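Local coordinates for protein ebony (Drosophila melanogaster, PDB 6DYM) that probably couples beta-alanine to biogenic amines such as dopamine and histamine as a nonribosomal peptide synthetase, of which this chain is the C-terminal condensation domain, at residues D80-P85 against L112-N117; G158-N163 against V208-V213; I18-A23 against G126-L131; E5-R10 against S61-D66. All blocks are in the same frame, centred on the assembly; numbering follows the deposited sequence.

Contact 1. Residues D80-P85 against L112-N117; sequences DARNEP and LPKGLN
With chi1 at -175°, Asp-80 swings its carboxylate beside its own carbonyl carbon and over to Asn-117, while Arg-82 runs extended from CG to NE and delivers its guanidinium to Pro-113. The loops that precede and follow helix 93-111 meet near its C-terminal end, in a GNAT-like fold where that helix links strand 71-80 to its antiparallel neighbour 119-127. Asp-80 OD2 accepts the backbone N of Asn-117 at 2.7 Å, on its syn side, though 25° out of the carboxylate plane. OD1 receives the backbone N of Arg-82 from above that plane, forming an Asx turn inside the type I turn from Asp-80 to Asn-83. A water bridges Asp-80 OD1 (2.7 Å) to the carbonyl O of Gly-115 (2.9 Å). Arg-82 grips a single carbonyl side-on, Pro-113 O lying in the guanidinium plane; NH2 forms a salt bridge with Asp-109, and NH1 also bonds to Arg-108 O. Lys-114 CD lies over one guanidinium face, displaced toward its rim. Of the two bonds to Pro-113 O, that from Arg-82 NE (3.2 Å) arrives on a lone pair, whereas that from Arg-82 NH1 (3.0 Å) comes from above the carbonyl plane.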
loop_
_atom_site.group_PDB
_atom_site.type_symbol
_atom_site.label_atom_id
_atom_site.label_comp_id
_atom_site.label_asym_id
_atom_site.label_seq_id
_atom_site.Cartn_x
_atom_site.Cartn_y
_atom_site.Cartn_z
ATOM N N ASP A 80 -10.341 -2.703 5.906
ATOM C CA ASP A 80 -10.830 -1.835 6.964
ATOM C C ASP A 80 -9.707 -1.637 7.975
ATOM O O ASP A 80 -9.211 -2.608 8.554
ATOM C CB ASP A 80 -12.061 -2.461 7.620
ATOM C CG ASP A 80 -12.717 -1.551 8.655
ATOM O OD1 ASP A 80 -12.030 -0.700 9.259
ATOM O OD2 ASP A 80 -13.936 -1.696 8.872
ATOM N N ALA A 81 -9.293 -0.383 8.171
ATOM C CA ALA A 81 -8.157 -0.114 9.048
ATOM C C ALA A 81 -8.374 -0.668 10.452
ATOM O O ALA A 81 -7.405 -0.998 11.143
ATOM C CB ALA A 81 -7.885 1.387 9.111
ATOM N N ARG A 82 -9.627 -0.785 10.887
ATOM C CA ARG A 82 -9.953 -1.289 12.215
ATOM C C ARG A 82 -10.380 -2.758 12.199
ATOM O O ARG A 82 -11.006 -3.226 13.157
ATOM C CB ARG A 82 -11.040 -0.418 12.843
ATOM C CG ARG A 82 -10.687 1.071 12.886
ATOM C CD ARG A 82 -11.564 1.816 13.879
ATOM N NE ARG A 82 -11.341 3.262 13.876
ATOM C CZ ARG A 82 -10.283 3.856 14.423
ATOM N NH1 ARG A 82 -10.166 5.178 14.393
ATOM N NH2 ARG A 82 -9.340 3.127 15.002
ATOM N N ASN A 83 -10.045 -3.493 11.140
ATOM C CA ASN A 83 -10.466 -4.885 10.996
ATOM C C ASN A 83 -9.471 -5.631 10.106
ATOM O O ASN A 83 -9.845 -6.346 9.177
ATOM C CB ASN A 83 -11.887 -4.969 10.436
ATOM C CG ASN A 83 -12.507 -6.343 10.617
ATOM O OD1 ASN A 83 -12.211 -7.043 11.581
ATOM N ND2 ASN A 83 -13.368 -6.736 9.683
ATOM N N GLU A 84 -8.181 -5.462 10.385
ATOM C CA GLU A 84 -7.042 -6.006 9.657
ATOM C C GLU A 84 -6.543 -7.287 10.307
ATOM O O GLU A 84 -6.481 -7.375 11.538
ATOM C CB GLU A 84 -5.898 -4.992 9.608
ATOM C CG GLU A 84 -6.022 -4.027 8.455
ATOM C CD GLU A 84 -4.787 -3.172 8.235
ATOM O OE1 GLU A 84 -3.769 -3.375 8.926
ATOM O OE2 GLU A 84 -4.843 -2.285 7.360
ATOM N N PRO A 85 -6.186 -8.286 9.500
ATOM C CA PRO A 85 -5.702 -9.551 10.065
ATOM C C PRO A 85 -4.417 -9.352 10.853
ATOM O O PRO A 85 -3.634 -8.437 10.591
ATOM C CB PRO A 85 -5.473 -10.432 8.830
ATOM C CG PRO A 85 -5.374 -9.473 7.679
ATOM C CD PRO A 85 -6.283 -8.338 8.032
ATOM N N LEU A 112 -9.129 10.043 13.665
ATOM C CA LEU A 112 -9.996 9.548 12.606
ATOM C C LEU A 112 -11.246 8.899 13.192
ATOM O O LEU A 112 -11.270 8.524 14.369
ATOM C CB LEU A 112 -9.229 8.549 11.731
ATOM C CG LEU A 112 -8.021 9.151 11.007
ATOM C CD1 LEU A 112 -7.403 8.139 10.048
ATOM C CD2 LEU A 112 -8.413 10.426 10.271
ATOM N N PRO A 113 -12.312 8.748 12.395
ATOM C CA PRO A 113 -13.582 8.251 12.944
ATOM C C PRO A 113 -13.452 6.871 13.572
ATOM O O PRO A 113 -12.747 5.994 13.067
ATOM C CB PRO A 113 -14.509 8.219 11.722
ATOM C CG PRO A 113 -13.924 9.199 10.776
ATOM C CD PRO A 113 -12.442 9.117 10.972
ATOM N N LYS A 114 -14.155 6.688 14.687
ATOM C CA LYS A 114 -14.176 5.420 15.391
ATOM C C LYS A 114 -15.195 4.478 14.762
ATOM O O LYS A 114 -16.147 4.899 14.098
ATOM C CB LYS A 114 -14.505 5.624 16.872
ATOM C CG LYS A 114 -13.530 6.515 17.623
ATOM C CD LYS A 114 -12.251 5.765 17.972
ATOM C CE LYS A 114 -11.605 6.328 19.234
ATOM N NZ LYS A 114 -10.933 7.635 18.990
ATOM N N GLY A 115 -14.982 3.188 14.978
ATOM C CA GLY A 115 -15.929 2.184 14.550
ATOM C C GLY A 115 -15.504 1.487 13.268
ATOM O O GLY A 115 -14.620 1.937 12.533
ATOM N N LEU A 116 -16.153 0.360 13.005
ATOM C CA LEU A 116 -15.893 -0.403 11.799
ATOM C C LEU A 116 -16.525 0.292 10.596
ATOM O O LEU A 116 -17.423 1.127 10.728
ATOM C CB LEU A 116 -16.435 -1.829 11.938
ATOM C CG LEU A 116 -15.546 -2.902 12.589
ATOM C CD1 LEU A 116 -14.743 -2.359 13.767
ATOM C CD2 LEU A 116 -16.385 -4.096 13.030
ATOM N N ASN A 117 -16.025 -0.054 9.410
ATOM C CA ASN A 117 -16.556 0.452 8.146
ATOM C C ASN A 117 -16.417 1.970 8.047
ATOM O O ASN A 117 -17.233 2.641 7.411
ATOM C CB ASN A 117 -18.019 0.031 7.957
ATOM C CG ASN A 117 -18.481 0.152 6.521
ATOM O OD1 ASN A 117 -18.671 -0.855 5.847
ATOM N ND2 ASN A 117 -18.649 1.381 6.042
HETATM O O HOH W 1 -13.119 1.664 10.024
#

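Contact 2. Residues G158-N163 against V208-V213; sequences GIFTTN and VHWKEV
Strands 158-163 and 205-212 run antiparallel in the C-terminal half of the mixed sheet of a GNAT-like fold, their segments 173° apart in direction. Ile-159 pairs with Lys-211 and Thr-161 with His-209 as hydrogen-bonded pairs, each closed by two backbone bonds; the shortest runs from His-209 N to Thr-161 O at 2.7 Å. On the face carrying Phe-160, Val-208 and Trp-210, which packs on helix 93-111, Phe-160 CE1 meets Val-208 CG1 at 3.5 Å. The Phe-160 and Trp-210 side chains cross at about a right angle, with Phe-160 CB at the indole edge. The six-membered part of the indole slants across the backbone, Trp-210 CH2 coming within 3.4 Å of Gly-158 CA, where no side chain occupies that face. On the reverse face Thr-161 CG2 touches His-209 CB, and the imidazole extends to Asn-163. The amide of Asn-163 donates through ND2 to His-209 ND1 at 2.8 Å; the acceptor is in the amide plane, but the donor sits 25° off the ring plane. Because ND1 serves as the acceptor, the geometry is consistent with a proton on NE2, which bonds to Asp-173 OD1, so that the ring is fixed from both nitrogens between the sheet and helix 166-174.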
loop_
_atom_site.group_PDB
_atom_site.type_symbol
_atom_site.label_atom_id
_atom_site.label_comp_id
_atom_site.label_asym_id
_atom_site.label_seq_id
_atom_site.Cartn_x
_atom_site.Cartn_y
_atom_site.Cartn_z
ATOM N N GLY A 158 -13.604 7.518 4.765
ATOM C CA GLY A 158 -12.468 8.051 4.036
ATOM C C GLY A 158 -11.435 6.984 3.763
ATOM O O GLY A 158 -11.568 5.830 4.180
ATOM N N ILE A 159 -10.386 7.400 3.054
ATOM C CA ILE A 159 -9.285 6.533 2.654
ATOM C C ILE A 159 -8.018 6.980 3.374
ATOM O O ILE A 159 -7.701 8.175 3.415
ATOM C CB ILE A 159 -9.087 6.554 1.125
ATOM C CG1 ILE A 159 -10.350 6.049 0.424
ATOM C CG2 ILE A 159 -7.880 5.720 0.733
ATOM C CD1 ILE A 159 -10.353 6.278 -1.054
ATOM N N PHE A 160 -7.275 6.010 3.898
ATOM C CA PHE A 160 -6.144 6.233 4.790
ATOM C C PHE A 160 -4.951 5.446 4.266
ATOM O O PHE A 160 -5.082 4.254 3.973
ATOM C CB PHE A 160 -6.531 5.779 6.201
ATOM C CG PHE A 160 -5.524 6.083 7.265
ATOM C CD1 PHE A 160 -5.137 7.384 7.527
ATOM C CD2 PHE A 160 -5.007 5.059 8.052
ATOM C CE1 PHE A 160 -4.227 7.658 8.539
ATOM C CE2 PHE A 160 -4.100 5.327 9.060
ATOM C CZ PHE A 160 -3.708 6.632 9.301
ATOM N N THR A 161 -3.798 6.104 4.135
ATOM C CA THR A 161 -2.613 5.413 3.635
ATOM C C THR A 161 -1.357 6.194 4.008
ATOM O O THR A 161 -1.402 7.415 4.196
ATOM C CB THR A 161 -2.685 5.208 2.112
ATOM O OG1 THR A 161 -1.525 4.497 1.662
ATOM C CG2 THR A 161 -2.775 6.543 1.380
ATOM N N THR A 162 -0.240 5.472 4.136
ATOM C CA THR A 162 1.080 6.085 4.277
ATOM C C THR A 162 1.833 5.909 2.966
ATOM O O THR A 162 2.051 4.778 2.520
ATOM C CB THR A 162 1.884 5.474 5.425
ATOM O OG1 THR A 162 1.145 5.584 6.641
ATOM C CG2 THR A 162 3.211 6.206 5.597
ATOM N N ASN A 163 2.231 7.016 2.359
ATOM C CA ASN A 163 2.916 6.984 1.077
ATOM C C ASN A 163 4.403 7.202 1.301
ATOM O O ASN A 163 4.811 8.198 1.912
ATOM C CB ASN A 163 2.320 8.022 0.131
ATOM C CG ASN A 163 0.946 7.615 -0.343
ATOM O OD1 ASN A 163 0.763 6.512 -0.852
ATOM N ND2 ASN A 163 -0.033 8.484 -0.147
ATOM N N VAL A 208 1.642 10.479 5.831
ATOM C CA VAL A 208 0.354 9.892 6.188
ATOM C C VAL A 208 -0.742 10.729 5.544
ATOM O O VAL A 208 -0.844 11.935 5.799
ATOM C CB VAL A 208 0.178 9.818 7.714
ATOM C CG1 VAL A 208 -1.188 9.251 8.069
ATOM C CG2 VAL A 208 1.267 8.954 8.323
ATOM N N HIS A 209 -1.560 10.089 4.712
ATOM C CA HIS A 209 -2.536 10.770 3.875
ATOM C C HIS A 209 -3.944 10.296 4.202
ATOM O O HIS A 209 -4.173 9.110 4.453
ATOM C CB HIS A 209 -2.256 10.527 2.385
ATOM C CG HIS A 209 -1.235 11.448 1.801
ATOM N ND1 HIS A 209 -0.093 10.994 1.175
ATOM C CD2 HIS A 209 -1.193 12.800 1.724
ATOM C CE1 HIS A 209 0.610 12.026 0.740
ATOM N NE2 HIS A 209 -0.035 13.134 1.065
ATOM N N TRP A 210 -4.893 11.233 4.160
ATOM C CA TRP A 210 -6.278 10.960 4.519
ATOM C C TRP A 210 -7.184 11.766 3.602
ATOM O O TRP A 210 -6.976 12.970 3.423
ATOM C CB TRP A 210 -6.524 11.318 5.994
ATOM C CG TRP A 210 -7.961 11.422 6.435
ATOM C CD1 TRP A 210 -8.621 12.560 6.799
ATOM C CD2 TRP A 210 -8.900 10.346 6.603
ATOM N NE1 TRP A 210 -9.911 12.264 7.167
ATOM C CE2 TRP A 210 -10.108 10.914 7.054
ATOM C CE3 TRP A 210 -8.838 8.964 6.403
ATOM C CZ2 TRP A 210 -11.243 10.147 7.318
ATOM C CZ3 TRP A 210 -9.968 8.204 6.665
ATOM C CH2 TRP A 210 -11.151 8.799 7.120
ATOM N N LYS A 211 -8.176 11.103 3.010
ATOM C CA LYS A 211 -9.125 11.762 2.122
ATOM C C LYS A 211 -10.531 11.357 2.524
ATOM O O LYS A 211 -10.888 10.179 2.436
ATOM C CB LYS A 211 -8.866 11.404 0.655
ATOM C CG LYS A 211 -9.815 12.089 -0.324
ATOM C CD LYS A 211 -9.399 11.837 -1.768
ATOM C CE LYS A 211 -10.278 12.612 -2.733
ATOM N NZ LYS A 211 -10.919 13.771 -2.057
ATOM N N GLU A 212 -11.326 12.328 2.954
ATOM C CA GLU A 212 -12.717 12.059 3.276
ATOM C C GLU A 212 -13.500 11.788 1.998
ATOM O O GLU A 212 -13.276 12.419 0.961
ATOM C CB GLU A 212 -13.318 13.234 4.039
ATOM C CG GLU A 212 -12.766 13.356 5.451
ATOM C CD GLU A 212 -13.562 14.313 6.311
ATOM O OE1 GLU A 212 -14.714 14.628 5.944
ATOM O OE2 GLU A 212 -13.030 14.754 7.352
ATOM N N VAL A 213 -14.412 10.830 2.080
ATOM C CA VAL A 213 -15.170 10.372 0.933
ATOM C C VAL A 213 -16.575 10.962 0.959
ATOM O O VAL A 213 -17.071 11.448 -0.057
ATOM C CB VAL A 213 -15.210 8.832 0.905
ATOM C CG1 VAL A 213 -16.465 8.338 0.215
ATOM C CG2 VAL A 213 -13.964 8.292 0.229
#

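Contact 3. Residues I18-A23 against G126-L131; sequences IDIIVA and GTAEKL
Ile-20 meets Gly-126 with its shorter branch: CG2 lies anti to the backbone N (chi1, measured to CG1, is -76°) and rests 3.6 Å from Gly-126 C, touching the peptide that leads to Thr-127. The longer branch runs on to Ala-128, CG1 passing alongside it, with 4.4 Å from Ile-20 CG1 to Ala-128 CB. Ile-21 starts away from the strand, but a bend at chi2 (-61°) brings CD1 back to 4.4 Å from Gly-126 N. The two isoleucines thus approach Gly-126 with different branches, where the strand presents bare backbone. Helix 14-25, the first helix of the GNAT-like fold, here packs on the end of the central strand 119-127, and Ile-20 and Ile-21 also touch Thr-75 on the adjacent strand 71-80. Beyond Thr-127, whose OG1 bonds to Asn-136, the chain makes a type I turn from Ala-128 to Leu-131 before helix 133-153; in acetyl-CoA-dependent relatives this junction receives the cofactor pyrophosphate. On the exposed side Glu-129 has an unusual chi1 of -131° and then an extended chain, laying its length along the methyl of Ala-23. Ala-23 CB touches Glu-129 CG at 3.8 Å and Glu-129 OE1 at 3.6 Å, a purely van der Waals approach.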
loop_
_atom_site.group_PDB
_atom_site.type_symbol
_atom_site.label_atom_id
_atom_site.label_comp_id
_atom_site.label_asym_id
_atom_site.label_seq_id
_atom_site.Cartn_x
_atom_site.Cartn_y
_atom_site.Cartn_z
ATOM N N ILE A 18 0.829 -11.857 -6.330
ATOM C CA ILE A 18 2.132 -11.989 -5.682
ATOM C C ILE A 18 3.236 -11.509 -6.614
ATOM O O ILE A 18 4.132 -10.757 -6.212
ATOM C CB ILE A 18 2.363 -13.444 -5.234
ATOM C CG1 ILE A 18 1.639 -13.714 -3.916
ATOM C CG2 ILE A 18 3.855 -13.733 -5.101
ATOM C CD1 ILE A 18 1.583 -15.187 -3.540
ATOM N N ASP A 19 3.179 -11.932 -7.879
ATOM C CA ASP A 19 4.180 -11.508 -8.852
ATOM C C ASP A 19 4.235 -9.991 -8.970
ATOM O O ASP A 19 5.323 -9.404 -9.019
ATOM C CB ASP A 19 3.884 -12.138 -10.213
ATOM C CG ASP A 19 4.037 -13.645 -10.201
ATOM O OD1 ASP A 19 4.718 -14.159 -9.286
ATOM O OD2 ASP A 19 3.476 -14.313 -11.099
ATOM N N ILE A 20 3.073 -9.337 -9.020
ATOM C CA ILE A 20 3.053 -7.883 -9.151
ATOM C C ILE A 20 3.640 -7.222 -7.909
ATOM O O ILE A 20 4.454 -6.298 -8.011
ATOM C CB ILE A 20 1.624 -7.391 -9.443
ATOM C CG1 ILE A 20 1.265 -7.677 -10.902
ATOM C CG2 ILE A 20 1.490 -5.893 -9.145
ATOM C CD1 ILE A 20 -0.053 -7.095 -11.335
ATOM N N ILE A 21 3.249 -7.689 -6.721
ATOM C CA ILE A 21 3.716 -7.061 -5.487
ATOM C C ILE A 21 5.209 -7.294 -5.293
ATOM O O ILE A 21 5.951 -6.372 -4.932
ATOM C CB ILE A 21 2.899 -7.571 -4.286
ATOM C CG1 ILE A 21 1.462 -7.042 -4.347
ATOM C CG2 ILE A 21 3.568 -7.175 -2.978
ATOM C CD1 ILE A 21 1.359 -5.525 -4.306
ATOM N N VAL A 22 5.675 -8.524 -5.525
ATOM C CA VAL A 22 7.094 -8.826 -5.351
ATOM C C VAL A 22 7.937 -7.970 -6.287
ATOM O O VAL A 22 8.934 -7.364 -5.877
ATOM C CB VAL A 22 7.355 -10.329 -5.570
ATOM C CG1 VAL A 22 8.847 -10.600 -5.732
ATOM C CG2 VAL A 22 6.789 -11.138 -4.417
ATOM N N ALA A 23 7.539 -7.896 -7.560
ATOM C CA ALA A 23 8.276 -7.074 -8.514
ATOM C C ALA A 23 8.205 -5.597 -8.145
ATOM O O ALA A 23 9.203 -4.874 -8.260
ATOM C CB ALA A 23 7.735 -7.296 -9.925
ATOM N N GLY A 126 0.290 -1.853 -6.492
ATOM C CA GLY A 126 1.400 -2.257 -7.340
ATOM C C GLY A 126 0.970 -2.370 -8.783
ATOM O O GLY A 126 -0.210 -2.574 -9.085
ATOM N N THR A 127 1.940 -2.225 -9.684
ATOM C CA THR A 127 1.727 -2.380 -11.116
ATOM C C THR A 127 2.752 -3.356 -11.670
ATOM O O THR A 127 3.847 -3.501 -11.118
ATOM C CB THR A 127 1.860 -1.053 -11.863
ATOM O OG1 THR A 127 3.160 -0.510 -11.608
ATOM C CG2 THR A 127 0.794 -0.065 -11.424
ATOM N N ALA A 128 2.397 -4.001 -12.779
ATOM C CA ALA A 128 3.263 -5.007 -13.382
ATOM C C ALA A 128 4.592 -4.399 -13.827
ATOM O O ALA A 128 4.674 -3.228 -14.209
ATOM C CB ALA A 128 2.558 -5.668 -14.568
ATOM N N GLU A 129 5.641 -5.229 -13.787
ATOM C CA GLU A 129 7.004 -4.766 -14.043
ATOM C C GLU A 129 7.185 -4.211 -15.454
ATOM O O GLU A 129 7.997 -3.302 -15.660
ATOM C CB GLU A 129 7.990 -5.915 -13.816
ATOM C CG GLU A 129 9.183 -5.566 -12.942
ATOM C CD GLU A 129 10.114 -6.748 -12.714
ATOM O OE1 GLU A 129 9.669 -7.907 -12.885
ATOM O OE2 GLU A 129 11.293 -6.515 -12.364
ATOM N N LYS A 130 6.462 -4.744 -16.431
ATOM C CA LYS A 130 6.703 -4.438 -17.834
ATOM C C LYS A 130 6.006 -3.168 -18.304
ATOM O O LYS A 130 6.134 -2.811 -19.479
ATOM C CB LYS A 130 6.267 -5.608 -18.729
ATOM C CG LYS A 130 7.092 -6.902 -18.623
ATOM C CD LYS A 130 6.973 -7.597 -17.266
ATOM C CE LYS A 130 5.511 -7.793 -16.869
ATOM N NZ LYS A 130 5.349 -7.908 -15.395
ATOM N N LEU A 131 5.266 -2.486 -17.434
ATOM C CA LEU A 131 4.589 -1.264 -17.844
ATOM C C LEU A 131 5.610 -0.169 -18.130
ATOM O O LEU A 131 6.525 0.059 -17.333
ATOM C CB LEU A 131 3.610 -0.811 -16.760
ATOM C CG LEU A 131 2.460 -1.763 -16.411
ATOM C CD1 LEU A 131 1.432 -1.079 -15.518
ATOM C CD2 LEU A 131 1.794 -2.291 -17.676
#

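Contact 4. Residues E5-R10 against S61-D66; sequences EAVPLR and SFVVYD
Strands 4-8 and 62-66 pair antiparallel with their segments 147° apart in direction, Glu-5 opposite Tyr-65 and Val-7 opposite Val-63 as hydrogen-bonded pairs. They are the first two strands of the GNAT-like sheet, and 4-8 is its outermost strand on this side. The backbone bonds include Tyr-65 N to Glu-5 O (2.8 Å) and Val-7 N to Val-63 O (2.9 Å). Past Pro-8 the strand pairing frays: Leu-9 N still reaches Ser-61 O at 3.2 Å, but from above the carbonyl plane. On the face of Val-7, Val-63 and Tyr-65, the phenol ring lies obliquely against the Val-7 methyls, CG2 of Val-7 being 3.6 Å from CD2 of Tyr-65, and its OH is hydrogen-bonded to His-13 NE2. The other face carries Ala-6 and Val-64, and helix 133-153 covers it. Phe-62 CG sits between its backbone N and carbonyl carbon (chi1 59°), which places the ring near Ala-6, with Val-64 CG2 at its edge. Leu-9, its CG turned anti to the backbone N (chi1 -150°), reaches back from the loop beneath helix 41-58. There its two methyls part company: Leu-9 CD2 touches Ser-61 CB at 3.8 Å, and Leu-9 CD1 meets Val-63 CG1 at 3.6 Å.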
loop_
_atom_site.group_PDB
_atom_site.type_symbol
_atom_site.label_atom_id
_atom_site.label_comp_id
_atom_site.label_asym_id
_atom_site.label_seq_id
_atom_site.Cartn_x
_atom_site.Cartn_y
_atom_site.Cartn_z
ATOM N N GLU A 5 -9.906 -2.311 -16.696
ATOM C CA GLU A 5 -11.109 -2.676 -15.964
ATOM C C GLU A 5 -10.726 -3.165 -14.576
ATOM O O GLU A 5 -9.790 -3.958 -14.431
ATOM C CB GLU A 5 -11.897 -3.757 -16.702
ATOM C CG GLU A 5 -13.112 -4.243 -15.941
ATOM C CD GLU A 5 -13.805 -5.400 -16.635
ATOM O OE1 GLU A 5 -13.262 -5.908 -17.642
ATOM O OE2 GLU A 5 -14.889 -5.806 -16.167
ATOM N N ALA A 6 -11.453 -2.698 -13.566
ATOM C CA ALA A 6 -11.236 -3.116 -12.188
ATOM C C ALA A 6 -12.129 -4.307 -11.871
ATOM O O ALA A 6 -13.347 -4.242 -12.058
ATOM C CB ALA A 6 -11.530 -1.967 -11.222
ATOM N N VAL A 7 -11.523 -5.383 -11.383
ATOM C CA VAL A 7 -12.233 -6.627 -11.099
ATOM C C VAL A 7 -11.999 -7.003 -9.639
ATOM O O VAL A 7 -10.846 -7.002 -9.185
ATOM C CB VAL A 7 -11.772 -7.745 -12.047
ATOM C CG1 VAL A 7 -12.250 -9.100 -11.558
ATOM C CG2 VAL A 7 -12.263 -7.470 -13.464
ATOM N N PRO A 8 -13.045 -7.321 -8.868
ATOM C CA PRO A 8 -12.828 -7.729 -7.473
ATOM C C PRO A 8 -11.868 -8.905 -7.379
ATOM O O PRO A 8 -11.818 -9.773 -8.253
ATOM C CB PRO A 8 -14.231 -8.111 -6.988
ATOM C CG PRO A 8 -15.154 -7.340 -7.860
ATOM C CD PRO A 8 -14.477 -7.249 -9.206
ATOM N N LEU A 9 -11.093 -8.906 -6.299
ATOM C CA LEU A 9 -10.098 -9.941 -6.065
ATOM C C LEU A 9 -10.761 -11.309 -5.943
ATOM O O LEU A 9 -11.759 -11.468 -5.233
ATOM C CB LEU A 9 -9.320 -9.613 -4.791
ATOM C CG LEU A 9 -7.875 -10.082 -4.682
ATOM C CD1 LEU A 9 -7.017 -9.433 -5.750
ATOM C CD2 LEU A 9 -7.342 -9.769 -3.298
ATOM N N ARG A 10 -10.199 -12.297 -6.639
ATOM C CA ARG A 10 -10.647 -13.680 -6.568
ATOM C C ARG A 10 -9.537 -14.553 -5.997
ATOM O O ARG A 10 -8.362 -14.176 -5.997
ATOM C CB ARG A 10 -11.049 -14.217 -7.946
ATOM C CG ARG A 10 -12.281 -13.582 -8.545
ATOM C CD ARG A 10 -12.616 -14.227 -9.880
ATOM N NE ARG A 10 -12.953 -13.234 -10.898
ATOM C CZ ARG A 10 -12.272 -13.054 -12.027
ATOM N NH1 ARG A 10 -11.209 -13.804 -12.295
ATOM N NH2 ARG A 10 -12.656 -12.127 -12.894
ATOM N N SER A 61 -10.570 -5.321 -2.090
ATOM C CA SER A 61 -9.420 -5.221 -2.971
ATOM C C SER A 61 -9.826 -5.584 -4.392
ATOM O O SER A 61 -10.891 -6.162 -4.627
ATOM C CB SER A 61 -8.289 -6.130 -2.486
ATOM O OG SER A 61 -8.035 -5.924 -1.105
ATOM N N PHE A 62 -8.968 -5.234 -5.349
ATOM C CA PHE A 62 -9.274 -5.503 -6.747
ATOM C C PHE A 62 -7.987 -5.622 -7.549
ATOM O O PHE A 62 -6.906 -5.242 -7.092
ATOM C CB PHE A 62 -10.193 -4.423 -7.349
ATOM C CG PHE A 62 -9.626 -3.020 -7.308
ATOM C CD1 PHE A 62 -8.763 -2.572 -8.298
ATOM C CD2 PHE A 62 -9.990 -2.141 -6.300
ATOM C CE1 PHE A 62 -8.255 -1.286 -8.269
ATOM C CE2 PHE A 62 -9.490 -0.853 -6.266
ATOM C CZ PHE A 62 -8.621 -0.423 -7.255
ATOM N N VAL A 63 -8.122 -6.179 -8.749
ATOM C CA VAL A 63 -7.055 -6.206 -9.738
ATOM C C VAL A 63 -7.491 -5.357 -10.928
ATOM O O VAL A 63 -8.679 -5.108 -11.151
ATOM C CB VAL A 63 -6.707 -7.644 -10.189
ATOM C CG1 VAL A 63 -6.062 -8.424 -9.057
ATOM C CG2 VAL A 63 -7.958 -8.365 -10.685
ATOM N N VAL A 64 -6.510 -4.904 -11.703
ATOM C CA VAL A 64 -6.768 -4.110 -12.898
ATOM C C VAL A 64 -6.349 -4.931 -14.107
ATOM O O VAL A 64 -5.191 -5.357 -14.206
ATOM C CB VAL A 64 -6.031 -2.763 -12.868
ATOM C CG1 VAL A 64 -6.244 -2.018 -14.183
ATOM C CG2 VAL A 64 -6.518 -1.931 -11.701
ATOM N N TYR A 65 -7.288 -5.144 -15.023
ATOM C CA TYR A 65 -7.035 -5.848 -16.269
ATOM C C TYR A 65 -6.753 -4.850 -17.385
ATOM O O TYR A 65 -7.413 -3.812 -17.485
ATOM C CB TYR A 65 -8.237 -6.719 -16.653
ATOM C CG TYR A 65 -8.287 -8.067 -15.955
ATOM C CD1 TYR A 65 -7.651 -9.179 -16.498
ATOM C CD2 TYR A 65 -8.979 -8.226 -14.760
ATOM C CE1 TYR A 65 -7.696 -10.411 -15.865
ATOM C CE2 TYR A 65 -9.030 -9.456 -14.118
ATOM C CZ TYR A 65 -8.387 -10.543 -14.676
ATOM O OH TYR A 65 -8.433 -11.767 -14.046
ATOM N N ASP A 66 -5.758 -5.160 -18.213
ATOM C CA ASP A 66 -5.648 -4.563 -19.543
ATOM C C ASP A 66 -6.693 -5.267 -20.398
ATOM O O ASP A 66 -6.524 -6.430 -20.765
ATOM C CB ASP A 66 -4.238 -4.736 -20.101
ATOM C CG ASP A 66 -4.043 -4.078 -21.477
ATOM O OD1 ASP A 66 -5.033 -3.788 -22.185
ATOM O OD2 ASP A 66 -2.875 -3.863 -21.857
#

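How the contacts relate
All four contacts belong to one domain built round a seven-stranded mixed sheet. Contact 4 joins its first two strands at one border, and contact 2 pairs strands 158-163 and 205-212 in the other half, with centres about 21 Å apart. Contact 3 seats helix 14-25 on the end of strand 119-127, its segments alternating with those of contact 4 along the chain. Contact 1 is nested within the loop that contact 3 closes and lies across the chain's centre from it, about 28 Å between centres. Contacts 1 and 2 alone touch: Leu-112 CD1 packs on Phe-160 CD1 at 3.5 Å. Contact 2, the last to close, pairs the C-terminal strand into the sheet, and this touch ties it to the loops around helix 93-111.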